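Local coordinates for protein dTDP-4-amino-4,6-dideoxyglucose formyltransferase (Shewanella sp. FDAARGOS_354, PDB 6V2T) that probably transfers a formyl group from a folate cofactor to the sugar amine of dTDP-4-amino-4,6-dideoxyglucose, a step linked to lipopolysaccharide O-antigen synthesis, at residues B[34-39]-B[70-75]; B[25-30]-B[86-91]; B[234-239]-B[257-262]. One frame throughout, in Å; residues are numbered along the deposited sequence.

Contact 1 of 3, residues B[34-39]-B[70-75]; sequences PLVSFI and ISLGLT
V36 on helix 33-45 meets L72 and L74 of the loop that leads into strand 75-77. The contact is purely apolar, and no hydrogen bond crosses it. The CB of V36 points at the loop and the side chain splits there. CG1 lies anti to the backbone N (chi1 170°) and does most of the touching. It sits 4.0 Å from L72 CD1 and from both L74 methyls, CD1 and CD2. CG2 lies beside the backbone N and meets L74 alone of the loop residues, 4.1 Å from its CD2. V36 and L74 come together tip to tip. V36 and L72 instead slide past each other in opposite directions, and this carries L72 CD1 on to S37, where it lies 4.1 Å from CB. L72 lies in the type I turn I70-G73, and L74 follows just after it. G73, with positive phi, closes the preceding helix in a Schellman motif. V36 and L74 are buried, while L72 and S37 are partly exposed at the margin. V36 also packs on S30, and L74 on Y57 of strand 53-60. The V36 side chain is about 9 Å from the bound dTDP-sugar. The contact joins helix 33-45 to the loop entering edge strand 75-77, in the Rossmann-like N-terminal domain of the formyltransferase family.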
ATOM      1  N   PRO B  34       6.176 -22.518   4.140  1.00 54.02           N
ATOM      2  CA  PRO B  34       5.224 -22.531   5.255  1.00 52.56           C
ATOM      3  C   PRO B  34       4.498 -23.879   5.434  1.00 50.96           C
ATOM      4  O   PRO B  34       4.521 -24.389   6.530  1.00 46.08           O
ATOM      5  CB  PRO B  34       4.269 -21.376   4.916  1.00 55.58           C
ATOM      6  CG  PRO B  34       5.137 -20.414   4.124  1.00 51.57           C
ATOM      7  CD  PRO B  34       6.020 -21.320   3.294  1.00 51.51           C
ATOM      8  N   LEU B  35       3.918 -24.447   4.368  1.00 45.22           N
ATOM      9  CA  LEU B  35       3.259 -25.789   4.379  1.00 45.52           C
ATOM     10  C   LEU B  35       4.235 -26.912   4.778  1.00 41.39           C
ATOM     11  O   LEU B  35       3.887 -27.677   5.662  1.00 38.68           O
ATOM     12  CB  LEU B  35       2.660 -26.106   2.999  1.00 46.49           C
ATOM     13  CG  LEU B  35       1.195 -25.722   2.805  1.00 52.90           C
ATOM     14  CD1 LEU B  35       0.624 -26.419   1.572  1.00 51.04           C
ATOM     15  CD2 LEU B  35       0.354 -26.043   4.039  1.00 49.62           C
ATOM     16  N   VAL B  36       5.351 -27.072   4.070  1.00 37.80           N
ATOM     17  CA  VAL B  36       6.345 -28.148   4.331  1.00 44.89           C
ATOM     18  C   VAL B  36       6.716 -28.111   5.814  1.00 46.75           C
ATOM     19  O   VAL B  36       6.548 -29.134   6.518  1.00 42.04           O
ATOM     20  CB  VAL B  36       7.602 -27.985   3.458  1.00 44.27           C
ATOM     21  CG1 VAL B  36       8.712 -28.935   3.905  1.00 49.66           C
ATOM     22  CG2 VAL B  36       7.302 -28.207   1.989  1.00 48.25           C
ATOM     23  N   SER B  37       7.239 -26.971   6.257  1.00 47.75           N
ATOM     24  CA  SER B  37       7.680 -26.767   7.655  1.00 50.05           C
ATOM     25  C   SER B  37       6.524 -27.149   8.596  1.00 48.40           C
ATOM     26  O   SER B  37       6.755 -27.919   9.535  1.00 46.60           O
ATOM     27  CB  SER B  37       8.167 -25.361   7.857  1.00 51.76           C
ATOM     28  OG  SER B  37       8.403 -25.120   9.230  1.00 57.51           O
ATOM     29  N   PHE B  38       5.304 -26.683   8.326  1.00 42.51           N
ATOM     30  CA  PHE B  38       4.105 -27.006   9.144  1.00 41.15           C
ATOM     31  C   PHE B  38       3.813 -28.515   9.110  1.00 41.53           C
ATOM     32  O   PHE B  38       3.506 -29.078  10.166  1.00 36.83           O
ATOM     33  CB  PHE B  38       2.890 -26.227   8.656  1.00 41.90           C
ATOM     34  CG  PHE B  38       1.645 -26.570   9.409  1.00 40.73           C
ATOM     35  CD1 PHE B  38       0.728 -27.461   8.875  1.00 43.40           C
ATOM     36  CD2 PHE B  38       1.421 -26.044  10.669  1.00 42.09           C
ATOM     37  CE1 PHE B  38      -0.419 -27.778   9.578  1.00 37.42           C
ATOM     38  CE2 PHE B  38       0.279 -26.376  11.374  1.00 42.23           C
ATOM     39  CZ  PHE B  38      -0.642 -27.237  10.818  1.00 41.80           C
ATOM     40  N   ILE B  39       3.939 -29.169   7.952  1.00 36.19           N
ATOM     41  CA  ILE B  39       3.605 -30.617   7.812  1.00 38.53           C
ATOM     42  C   ILE B  39       4.662 -31.432   8.572  1.00 37.96           C
ATOM     43  O   ILE B  39       4.287 -32.332   9.358  1.00 38.82           O
ATOM     44  CB  ILE B  39       3.504 -31.036   6.332  1.00 36.31           C
ATOM     45  CG1 ILE B  39       2.234 -30.489   5.672  1.00 35.67           C
ATOM     46  CG2 ILE B  39       3.596 -32.545   6.194  1.00 41.52           C
ATOM     47  CD1 ILE B  39       2.227 -30.622   4.166  1.00 38.23           C
ATOM     48  N   ILE B  70      15.670 -25.992   0.260  1.00 58.67           N
ATOM     49  CA  ILE B  70      16.971 -26.724   0.356  1.00 65.21           C
ATOM     50  C   ILE B  70      17.538 -26.588   1.773  1.00 70.89           C
ATOM     51  O   ILE B  70      18.307 -27.483   2.193  1.00 71.78           O
ATOM     52  CB  ILE B  70      17.988 -26.206  -0.670  1.00 62.32           C
ATOM     53  CG1 ILE B  70      17.479 -26.361  -2.102  1.00 63.45           C
ATOM     54  CG2 ILE B  70      19.328 -26.894  -0.462  1.00 70.42           C
ATOM     55  CD1 ILE B  70      18.345 -25.678  -3.137  1.00 63.02           C
ATOM     56  N   SER B  71      17.189 -25.500   2.461  1.00 77.76           N
ATOM     57  CA  SER B  71      17.578 -25.215   3.867  1.00 80.52           C
ATOM     58  C   SER B  71      16.815 -26.132   4.831  1.00 79.69           C
ATOM     59  O   SER B  71      17.289 -26.297   5.965  1.00 85.82           O
ATOM     60  CB  SER B  71      17.351 -23.765   4.208  1.00 83.92           C
ATOM     61  OG  SER B  71      16.028 -23.562   4.682  1.00 87.01           O
ATOM     62  N   LEU B  72      15.668 -26.686   4.421  1.00 72.85           N
ATOM     63  CA  LEU B  72      14.917 -27.692   5.220  1.00 71.09           C
ATOM     64  C   LEU B  72      15.402 -29.099   4.845  1.00 67.30           C
ATOM     65  O   LEU B  72      14.882 -30.070   5.410  1.00 69.91           O
ATOM     66  CB  LEU B  72      13.413 -27.521   4.988  1.00 74.63           C
ATOM     67  CG  LEU B  72      12.786 -26.285   5.633  1.00 77.00           C
ATOM     68  CD1 LEU B  72      11.298 -26.202   5.321  1.00 81.20           C
ATOM     69  CD2 LEU B  72      13.009 -26.276   7.138  1.00 76.81           C
ATOM     70  N   GLY B  73      16.381 -29.193   3.942  1.00 62.49           N
ATOM     71  CA  GLY B  73      17.014 -30.458   3.528  1.00 64.75           C
ATOM     72  C   GLY B  73      16.231 -31.145   2.421  1.00 65.44           C
ATOM     73  O   GLY B  73      16.466 -32.351   2.184  1.00 48.84           O
ATOM     74  N   LEU B  74      15.312 -30.426   1.768  1.00 64.00           N
ATOM     75  CA  LEU B  74      14.551 -30.981   0.620  1.00 58.82           C
ATOM     76  C   LEU B  74      15.491 -31.021  -0.575  1.00 56.43           C
ATOM     77  O   LEU B  74      16.439 -30.213  -0.637  1.00 66.89           O
ATOM     78  CB  LEU B  74      13.290 -30.160   0.330  1.00 58.66           C
ATOM     79  CG  LEU B  74      12.043 -30.598   1.097  1.00 57.73           C
ATOM     80  CD1 LEU B  74      12.224 -30.428   2.595  1.00 56.71           C
ATOM     81  CD2 LEU B  74      10.809 -29.848   0.626  1.00 55.59           C
ATOM     82  N   THR B  75      15.265 -31.987  -1.449  1.00 52.53           N
ATOM     83  CA  THR B  75      15.938 -32.110  -2.756  1.00 50.18           C
ATOM     84  C   THR B  75      14.868 -32.018  -3.837  1.00 44.04           C
ATOM     85  O   THR B  75      13.671 -32.072  -3.512  1.00 46.84           O
ATOM     86  CB  THR B  75      16.760 -33.399  -2.823  1.00 54.84           C
ATOM     87  OG1 THR B  75      15.873 -34.455  -2.452  1.00 58.11           O
ATOM     88  CG2 THR B  75      17.964 -33.364  -1.906  1.00 56.38           C
TER

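Contact 2 of 3, residues B[25-30]-B[86-91]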
ATOM      1  N   HIS B  25       5.516 -45.723   2.915  1.00 39.58           N
ATOM      2  CA  HIS B  25       6.275 -44.546   2.424  1.00 39.62           C
ATOM      3  C   HIS B  25       5.305 -43.535   1.805  1.00 37.28           C
ATOM      4  O   HIS B  25       4.583 -43.910   0.858  1.00 35.60           O
ATOM      5  CB  HIS B  25       7.326 -45.016   1.418  1.00 44.29           C
ATOM      6  CG  HIS B  25       8.100 -46.181   1.943  1.00 56.29           C
ATOM      7  ND1 HIS B  25       7.872 -47.475   1.518  1.00 61.10           N
ATOM      8  CD2 HIS B  25       9.039 -46.257   2.911  1.00 59.10           C
ATOM      9  CE1 HIS B  25       8.671 -48.295   2.173  1.00 66.39           C
ATOM     10  NE2 HIS B  25       9.392 -47.572   3.038  1.00 62.15           N
ATOM     11  N   VAL B  26       5.278 -42.318   2.341  1.00 35.96           N
ATOM     12  CA  VAL B  26       4.470 -41.177   1.820  1.00 37.02           C
ATOM     13  C   VAL B  26       5.433 -40.134   1.265  1.00 38.79           C
ATOM     14  O   VAL B  26       6.368 -39.730   2.023  1.00 37.53           O
ATOM     15  CB  VAL B  26       3.564 -40.581   2.908  1.00 34.91           C
ATOM     16  CG1 VAL B  26       2.895 -39.297   2.440  1.00 36.06           C
ATOM     17  CG2 VAL B  26       2.554 -41.594   3.421  1.00 36.90           C
ATOM     18  N   LEU B  27       5.253 -39.745  -0.005  1.00 36.63           N
ATOM     19  CA  LEU B  27       6.053 -38.680  -0.650  1.00 33.54           C
ATOM     20  C   LEU B  27       5.281 -37.352  -0.602  1.00 37.97           C
ATOM     21  O   LEU B  27       4.151 -37.245  -1.153  1.00 34.21           O
ATOM     22  CB  LEU B  27       6.439 -39.063  -2.079  1.00 33.33           C
ATOM     23  CG  LEU B  27       7.113 -37.938  -2.870  1.00 37.20           C
ATOM     24  CD1 LEU B  27       8.499 -37.647  -2.297  1.00 40.80           C
ATOM     25  CD2 LEU B  27       7.206 -38.288  -4.346  1.00 31.61           C
ATOM     26  N   ILE B  28       5.892 -36.333  -0.000  1.00 34.40           N
ATOM     27  CA  ILE B  28       5.314 -34.969   0.029  1.00 34.84           C
ATOM     28  C   ILE B  28       6.106 -34.123  -0.963  1.00 38.23           C
ATOM     29  O   ILE B  28       7.344 -33.997  -0.813  1.00 37.36           O
ATOM     30  CB  ILE B  28       5.237 -34.466   1.478  1.00 35.36           C
ATOM     31  CG1 ILE B  28       4.302 -35.382   2.280  1.00 38.12           C
ATOM     32  CG2 ILE B  28       4.781 -33.018   1.537  1.00 32.68           C
ATOM     33  CD1 ILE B  28       4.441 -35.227   3.751  1.00 47.40           C
ATOM     34  N   VAL B  29       5.426 -33.689  -2.033  1.00 36.68           N
ATOM     35  CA  VAL B  29       6.000 -32.787  -3.063  1.00 33.84           C
ATOM     36  C   VAL B  29       5.408 -31.406  -2.836  1.00 36.18           C
ATOM     37  O   VAL B  29       4.170 -31.253  -2.856  1.00 29.74           O
ATOM     38  CB  VAL B  29       5.739 -33.243  -4.503  1.00 39.76           C
ATOM     39  CG1 VAL B  29       6.522 -32.393  -5.493  1.00 39.59           C
ATOM     40  CG2 VAL B  29       6.060 -34.707  -4.702  1.00 39.40           C
ATOM     41  N   SER B  30       6.266 -30.424  -2.646  1.00 37.88           N
ATOM     42  CA  SER B  30       5.843 -29.093  -2.176  1.00 40.14           C
ATOM     43  C   SER B  30       6.840 -28.011  -2.591  1.00 40.02           C
ATOM     44  O   SER B  30       8.068 -28.235  -2.478  1.00 35.40           O
ATOM     45  CB  SER B  30       5.693 -29.107  -0.702  1.00 39.72           C
ATOM     46  OG  SER B  30       5.239 -27.839  -0.273  1.00 42.56           O
ATOM     47  N   ALA B  86       8.833 -43.468 -12.398  1.00 46.08           N
ATOM     48  CA  ALA B  86       9.072 -44.904 -12.119  1.00 44.78           C
ATOM     49  C   ALA B  86       9.480 -45.061 -10.654  1.00 43.33           C
ATOM     50  O   ALA B  86       8.895 -45.921  -9.968  1.00 42.36           O
ATOM     51  CB  ALA B  86      10.111 -45.469 -13.060  1.00 48.57           C
ATOM     52  N   HIS B  87      10.412 -44.235 -10.169  1.00 41.75           N
ATOM     53  CA  HIS B  87      10.875 -44.304  -8.758  1.00 43.77           C
ATOM     54  C   HIS B  87       9.674 -44.096  -7.835  1.00 42.81           C
ATOM     55  O   HIS B  87       9.571 -44.834  -6.834  1.00 42.10           O
ATOM     56  CB  HIS B  87      11.988 -43.297  -8.424  1.00 46.00           C
ATOM     57  CG  HIS B  87      12.472 -43.443  -7.017  1.00 47.18           C
ATOM     58  ND1 HIS B  87      12.531 -42.387  -6.135  1.00 56.04           N
ATOM     59  CD2 HIS B  87      12.832 -44.536  -6.312  1.00 49.97           C
ATOM     60  CE1 HIS B  87      12.949 -42.814  -4.958  1.00 51.78           C
ATOM     61  NE2 HIS B  87      13.134 -44.123  -5.041  1.00 52.80           N
ATOM     62  N   ILE B  88       8.803 -43.123  -8.130  1.00 38.32           N
ATOM     63  CA  ILE B  88       7.686 -42.815  -7.194  1.00 40.05           C
ATOM     64  C   ILE B  88       6.763 -44.037  -7.163  1.00 38.73           C
ATOM     65  O   ILE B  88       6.446 -44.532  -6.033  1.00 40.57           O
ATOM     66  CB  ILE B  88       6.933 -41.521  -7.576  1.00 41.16           C
ATOM     67  CG1 ILE B  88       7.820 -40.277  -7.479  1.00 42.81           C
ATOM     68  CG2 ILE B  88       5.687 -41.360  -6.729  1.00 38.71           C
ATOM     69  CD1 ILE B  88       7.366 -39.155  -8.375  1.00 45.51           C
ATOM     70  N   VAL B  89       6.366 -44.507  -8.346  1.00 36.71           N
ATOM     71  CA  VAL B  89       5.443 -45.661  -8.521  1.00 42.23           C
ATOM     72  C   VAL B  89       6.052 -46.894  -7.851  1.00 45.43           C
ATOM     73  O   VAL B  89       5.304 -47.652  -7.216  1.00 43.28           O
ATOM     74  CB  VAL B  89       5.139 -45.939 -10.001  1.00 44.92           C
ATOM     75  CG1 VAL B  89       4.365 -47.233 -10.133  1.00 45.53           C
ATOM     76  CG2 VAL B  89       4.388 -44.788 -10.664  1.00 46.40           C
ATOM     77  N   GLU B  90       7.366 -47.071  -8.002  1.00 54.15           N
ATOM     78  CA  GLU B  90       8.167 -48.149  -7.368  1.00 50.48           C
ATOM     79  C   GLU B  90       8.084 -48.061  -5.833  1.00 48.48           C
ATOM     80  O   GLU B  90       7.813 -49.088  -5.210  1.00 52.35           O
ATOM     81  CB  GLU B  90       9.607 -48.054  -7.891  1.00 62.16           C
ATOM     82  CG  GLU B  90      10.601 -48.965  -7.190  1.00 65.23           C
ATOM     83  CD  GLU B  90      10.235 -50.436  -7.221  1.00 67.21           C
ATOM     84  OE1 GLU B  90       9.426 -50.833  -8.091  1.00 71.56           O
ATOM     85  OE2 GLU B  90      10.756 -51.185  -6.370  1.00 78.50           O
ATOM     86  N   HIS B  91       8.292 -46.890  -5.232  1.00 45.40           N
ATOM     87  CA  HIS B  91       8.704 -46.748  -3.814  1.00 46.75           C
ATOM     88  C   HIS B  91       7.573 -46.262  -2.898  1.00 47.14           C
ATOM     89  O   HIS B  91       7.638 -46.538  -1.688  1.00 49.02           O
ATOM     90  CB  HIS B  91       9.909 -45.796  -3.736  1.00 57.20           C
ATOM     91  CG  HIS B  91      10.680 -45.909  -2.463  1.00 69.51           C
ATOM     92  ND1 HIS B  91      11.715 -46.817  -2.303  1.00 73.88           N
ATOM     93  CD2 HIS B  91      10.563 -45.246  -1.284  1.00 72.26           C
ATOM     94  CE1 HIS B  91      12.205 -46.700  -1.080  1.00 78.95           C
ATOM     95  NE2 HIS B  91      11.510 -45.742  -0.435  1.00 73.21           N
TER
HETATM   96  O   HOH W   1       6.902 -48.820  -0.380  1.00 41.13           O
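H25 lays one face of its imidazole against the ring of H91, the last residue of helix 82-91. The rings are oblique, with planes at 40° and centroids 4.8 Å apart. H91 NE2 lies 4.1 Å above the H25 plane, offset toward the rim. With CG anti to the backbone N (chi1 -161°), the H91 imidazole reaches over the H25 ring. A water may bridge the two residues. It donates to H91 O at 2.7 Å and lies at the edge of the H25 ring, 2.5 Å from H25 ND1. The second distance is shorter than normal, so that link is doubtful. Deeper in, the contact turns apolar. L27 CD2 packs 3.8 Å from I88 CG1, and the two side chains cross at about a right angle. L27 CD2 also touches I88 CD1, at 4.1 Å. Both residues are buried. I88 also packs on V95 of strand 94-98, and L27 on Y92 in the loop before that strand. A helix packed on the central parallel strands, just before the next strand, is typical of a Rossmann-like alpha/beta fold.

Contact 3 of 3, residues B[234-239]-B[257-262]; sequences DLLRAL and VYIRLS. With PO4 (phosphate ion), chain F; EDO (1,2-ethanediol), chain I.
The C-terminal domain, named for dimerization in this family, packs the end of helix 229-238 across strand 256-266. The axes of segments 234-238 and 257-262 come within 7.1 Å, at 97°. L236 carries the buried contact. Its CD2 lies 3.8 Å from I259 CG2, and its CB lies 4.0 Å from L261 CB. L261 reaches on to the next helix residue, with CD2 3.9 Å from R237 CB. R237 then turns away from the strand. Its CG sits between the backbone N and the carbonyl carbon (chi1 81°), and the extended chain carries the guanidinium back to D234. NE and NH2 grip D234 OD1 side-on, each at 2.9 Å. OD1 lies in the guanidinium plane but is met from above its own carboxylate plane. R237 NH1 is held by D169 O, and D234 OD2 pairs with K138. An ethanediol, probably from the crystallisation liquor, takes an NH2 bond in that plane. At the helix end a water donates to both L239 O and I259 O, each at 2.8 Å. The strand continues the sheet into an antiparallel partner of the second subunit, and R260 forms a salt bridge with E264 of that subunit. Aliphatic groups thus join helix to strand, and the D234 carboxylate, shared by R237 and K138, would partly offset the charge of the buried guanidinium.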
ATOM      1  N   ASP B 234     -12.018  -3.106  -6.137  1.00 31.95           N
ATOM      2  CA  ASP B 234     -12.062  -4.585  -6.039  1.00 31.04           C
ATOM      3  C   ASP B 234     -10.963  -5.190  -6.914  1.00 27.46           C
ATOM      4  O   ASP B 234     -10.234  -6.081  -6.427  1.00 27.36           O
ATOM      5  CB  ASP B 234     -13.457  -5.112  -6.392  1.00 32.01           C
ATOM      6  CG  ASP B 234     -14.447  -4.976  -5.259  1.00 32.47           C
ATOM      7  OD1 ASP B 234     -14.047  -4.500  -4.173  1.00 35.38           O
ATOM      8  OD2 ASP B 234     -15.601  -5.427  -5.436  1.00 34.01           O
ATOM      9  N   LEU B 235     -10.788  -4.704  -8.128  1.00 28.81           N
ATOM     10  CA  LEU B 235      -9.713  -5.178  -9.041  1.00 27.25           C
ATOM     11  C   LEU B 235      -8.336  -4.916  -8.415  1.00 26.68           C
ATOM     12  O   LEU B 235      -7.475  -5.860  -8.429  1.00 27.59           O
ATOM     13  CB  LEU B 235      -9.833  -4.435 -10.372  1.00 27.91           C
ATOM     14  CG  LEU B 235      -8.692  -4.630 -11.366  1.00 30.33           C
ATOM     15  CD1 LEU B 235      -8.557  -6.094 -11.712  1.00 32.75           C
ATOM     16  CD2 LEU B 235      -8.928  -3.795 -12.637  1.00 31.16           C
ATOM     17  N   LEU B 236      -8.089  -3.681  -7.957  1.00 30.20           N
ATOM     18  CA  LEU B 236      -6.737  -3.299  -7.434  1.00 29.82           C
ATOM     19  C   LEU B 236      -6.464  -4.035  -6.106  1.00 28.44           C
ATOM     20  O   LEU B 236      -5.333  -4.496  -5.920  1.00 26.07           O
ATOM     21  CB  LEU B 236      -6.646  -1.781  -7.280  1.00 28.30           C
ATOM     22  CG  LEU B 236      -6.761  -0.985  -8.575  1.00 29.50           C
ATOM     23  CD1 LEU B 236      -6.720   0.507  -8.281  1.00 32.01           C
ATOM     24  CD2 LEU B 236      -5.680  -1.376  -9.578  1.00 28.83           C
ATOM     25  N   ARG B 237      -7.457  -4.196  -5.228  1.00 25.39           N
ATOM     26  CA  ARG B 237      -7.241  -4.974  -3.970  1.00 26.49           C
ATOM     27  C   ARG B 237      -6.996  -6.454  -4.281  1.00 27.37           C
ATOM     28  O   ARG B 237      -6.087  -7.048  -3.616  1.00 26.89           O
ATOM     29  CB  ARG B 237      -8.327  -4.701  -2.922  1.00 30.00           C
ATOM     30  CG  ARG B 237      -9.627  -5.469  -3.096  1.00 29.74           C
ATOM     31  CD  ARG B 237     -10.635  -4.891  -2.107  1.00 32.40           C
ATOM     32  NE  ARG B 237     -11.985  -5.345  -2.378  1.00 31.34           N
ATOM     33  CZ  ARG B 237     -12.560  -6.444  -1.904  1.00 30.33           C
ATOM     34  NH1 ARG B 237     -11.924  -7.290  -1.102  1.00 28.46           N
ATOM     35  NH2 ARG B 237     -13.806  -6.696  -2.258  1.00 32.14           N
ATOM     36  N   ALA B 238      -7.654  -7.018  -5.313  1.00 28.37           N
ATOM     37  CA  ALA B 238      -7.474  -8.418  -5.751  1.00 27.17           C
ATOM     38  C   ALA B 238      -6.023  -8.626  -6.203  1.00 27.62           C
ATOM     39  O   ALA B 238      -5.506  -9.718  -6.027  1.00 26.29           O
ATOM     40  CB  ALA B 238      -8.405  -8.767  -6.892  1.00 25.02           C
ATOM     41  N   LEU B 239      -5.431  -7.601  -6.812  1.00 26.90           N
ATOM     42  CA  LEU B 239      -4.097  -7.651  -7.472  1.00 24.46           C
ATOM     43  C   LEU B 239      -3.001  -7.138  -6.514  1.00 27.14           C
ATOM     44  O   LEU B 239      -1.822  -7.094  -6.908  1.00 27.48           O
ATOM     45  CB  LEU B 239      -4.183  -6.829  -8.750  1.00 27.08           C
ATOM     46  CG  LEU B 239      -5.033  -7.470  -9.850  1.00 28.27           C
ATOM     47  CD1 LEU B 239      -5.034  -6.612 -11.110  1.00 32.18           C
ATOM     48  CD2 LEU B 239      -4.585  -8.889 -10.186  1.00 28.35           C
ATOM     49  N   VAL B 257       3.887   1.482 -14.820  1.00 35.21           N
ATOM     50  CA  VAL B 257       3.578   1.977 -13.458  1.00 32.87           C
ATOM     51  C   VAL B 257       2.844   0.863 -12.722  1.00 30.56           C
ATOM     52  O   VAL B 257       1.733   0.568 -13.118  1.00 31.40           O
ATOM     53  CB  VAL B 257       2.764   3.269 -13.505  1.00 34.38           C
ATOM     54  CG1 VAL B 257       2.432   3.711 -12.091  1.00 36.51           C
ATOM     55  CG2 VAL B 257       3.521   4.362 -14.256  1.00 38.82           C
ATOM     56  N   TYR B 258       3.440   0.306 -11.671  1.00 29.88           N
ATOM     57  CA  TYR B 258       2.779  -0.726 -10.824  1.00 31.86           C
ATOM     58  C   TYR B 258       1.911  -0.030  -9.772  1.00 30.68           C
ATOM     59  O   TYR B 258       2.371   0.939  -9.088  1.00 28.74           O
ATOM     60  CB  TYR B 258       3.787  -1.713 -10.223  1.00 33.47           C
ATOM     61  CG  TYR B 258       4.391  -2.631 -11.256  1.00 34.57           C
ATOM     62  CD1 TYR B 258       3.785  -3.833 -11.601  1.00 34.14           C
ATOM     63  CD2 TYR B 258       5.533  -2.262 -11.949  1.00 34.39           C
ATOM     64  CE1 TYR B 258       4.336  -4.667 -12.562  1.00 36.65           C
ATOM     65  CE2 TYR B 258       6.090  -3.080 -12.915  1.00 34.51           C
ATOM     66  CZ  TYR B 258       5.497  -4.291 -13.216  1.00 36.11           C
ATOM     67  OH  TYR B 258       6.033  -5.089 -14.173  1.00 37.28           O
ATOM     68  N   ILE B 259       0.682  -0.537  -9.644  1.00 29.40           N
ATOM     69  CA  ILE B 259      -0.353  -0.013  -8.720  1.00 28.43           C
ATOM     70  C   ILE B 259      -0.625  -1.061  -7.647  1.00 30.54           C
ATOM     71  O   ILE B 259      -0.905  -2.206  -8.010  1.00 30.71           O
ATOM     72  CB  ILE B 259      -1.624   0.342  -9.511  1.00 30.42           C
ATOM     73  CG1 ILE B 259      -1.330   1.375 -10.597  1.00 29.95           C
ATOM     74  CG2 ILE B 259      -2.721   0.814  -8.575  1.00 31.54           C
ATOM     75  CD1 ILE B 259      -1.010   2.759 -10.059  1.00 30.62           C
ATOM     76  N   ARG B 260      -0.611  -0.645  -6.380  1.00 26.53           N
ATOM     77  CA  ARG B 260      -0.967  -1.477  -5.212  1.00 28.97           C
ATOM     78  C   ARG B 260      -1.971  -0.653  -4.412  1.00 29.16           C
ATOM     79  O   ARG B 260      -1.873   0.604  -4.437  1.00 28.84           O
ATOM     80  CB  ARG B 260       0.261  -1.849  -4.378  1.00 29.52           C
ATOM     81  CG  ARG B 260       1.269  -2.731  -5.102  1.00 30.28           C
ATOM     82  CD  ARG B 260       2.618  -2.900  -4.389  1.00 34.40           C
ATOM     83  NE  ARG B 260       3.536  -3.641  -5.264  1.00 39.29           N
ATOM     84  CZ  ARG B 260       4.412  -3.089  -6.143  1.00 45.62           C
ATOM     85  NH1 ARG B 260       5.166  -3.869  -6.893  1.00 37.51           N
ATOM     86  NH2 ARG B 260       4.557  -1.773  -6.279  1.00 47.75           N
ATOM     87  N   LEU B 261      -2.876  -1.333  -3.728  1.00 28.86           N
ATOM     88  CA  LEU B 261      -3.920  -0.689  -2.887  1.00 31.62           C
ATOM     89  C   LEU B 261      -3.979  -1.425  -1.559  1.00 27.94           C
ATOM     90  O   LEU B 261      -3.841  -2.667  -1.549  1.00 29.78           O
ATOM     91  CB  LEU B 261      -5.260  -0.753  -3.631  1.00 33.16           C
ATOM     92  CG  LEU B 261      -6.444  -0.041  -2.969  1.00 33.98           C
ATOM     93  CD1 LEU B 261      -7.252   0.715  -4.001  1.00 34.15           C
ATOM     94  CD2 LEU B 261      -7.335  -1.033  -2.241  1.00 34.73           C
ATOM     95  N   SER B 262      -4.169  -0.698  -0.471  1.00 28.33           N
ATOM     96  CA  SER B 262      -4.460  -1.290   0.856  1.00 27.08           C
ATOM     97  C   SER B 262      -5.862  -0.849   1.272  1.00 27.69           C
ATOM     98  O   SER B 262      -6.263   0.260   0.886  1.00 28.05           O
ATOM     99  CB  SER B 262      -3.468  -0.826   1.886  1.00 30.09           C
ATOM    100  OG  SER B 262      -3.511   0.586   1.951  1.00 30.14           O
TER
HETATM  101  P   PO4 F 304      -0.120   0.659  -0.460  1.00 71.96           P
HETATM  102  O1  PO4 F 304       0.729   0.283  -1.691  1.00 63.28           O
HETATM  103  O2  PO4 F 304      -0.109  -0.528   0.515  1.00 69.53           O
HETATM  104  O3  PO4 F 304       0.449   1.914   0.231  1.00 64.91           O
HETATM  105  O4  PO4 F 304      -1.545   0.959  -0.890  1.00 75.25           O
HETATM  106  C1  EDO I 303     -16.091  -9.065  -0.676  1.00 39.50           C
HETATM  107  O1  EDO I 303     -15.169  -9.113  -1.763  1.00 32.30           O
HETATM  108  C2  EDO I 303     -17.453  -9.224  -1.218  1.00 39.35           C
HETATM  109  O2  EDO I 303     -17.662  -8.330  -2.317  1.00 39.98           O
HETATM  110  O   HOH W   2      -0.391  -4.909  -7.831  1.00 34.02           O

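How the contacts relate
From the N terminus, strand 24-30 comes first and helix 33-45 follows it. Contact 1 closes a loop of 30 residues, from 34-39 to 70-75. Contact 2 closes a wider one, from 25-30 to 86-91, so contact 1 is nested inside it. The two touch, for instance I39 on I28. Contact 1 joins helix 33-45 to the loop before strand 75-77, and contact 2 joins helix 82-91 to strand 24-30. Contact 3 comes later in series and closes a short loop of 17 residues in the C-terminal region. Its nearest atoms are about 18 Å from contact 1 and about 22 Å from contact 2. Contacts 2 and 3 lie on opposite sides of the chain's centre.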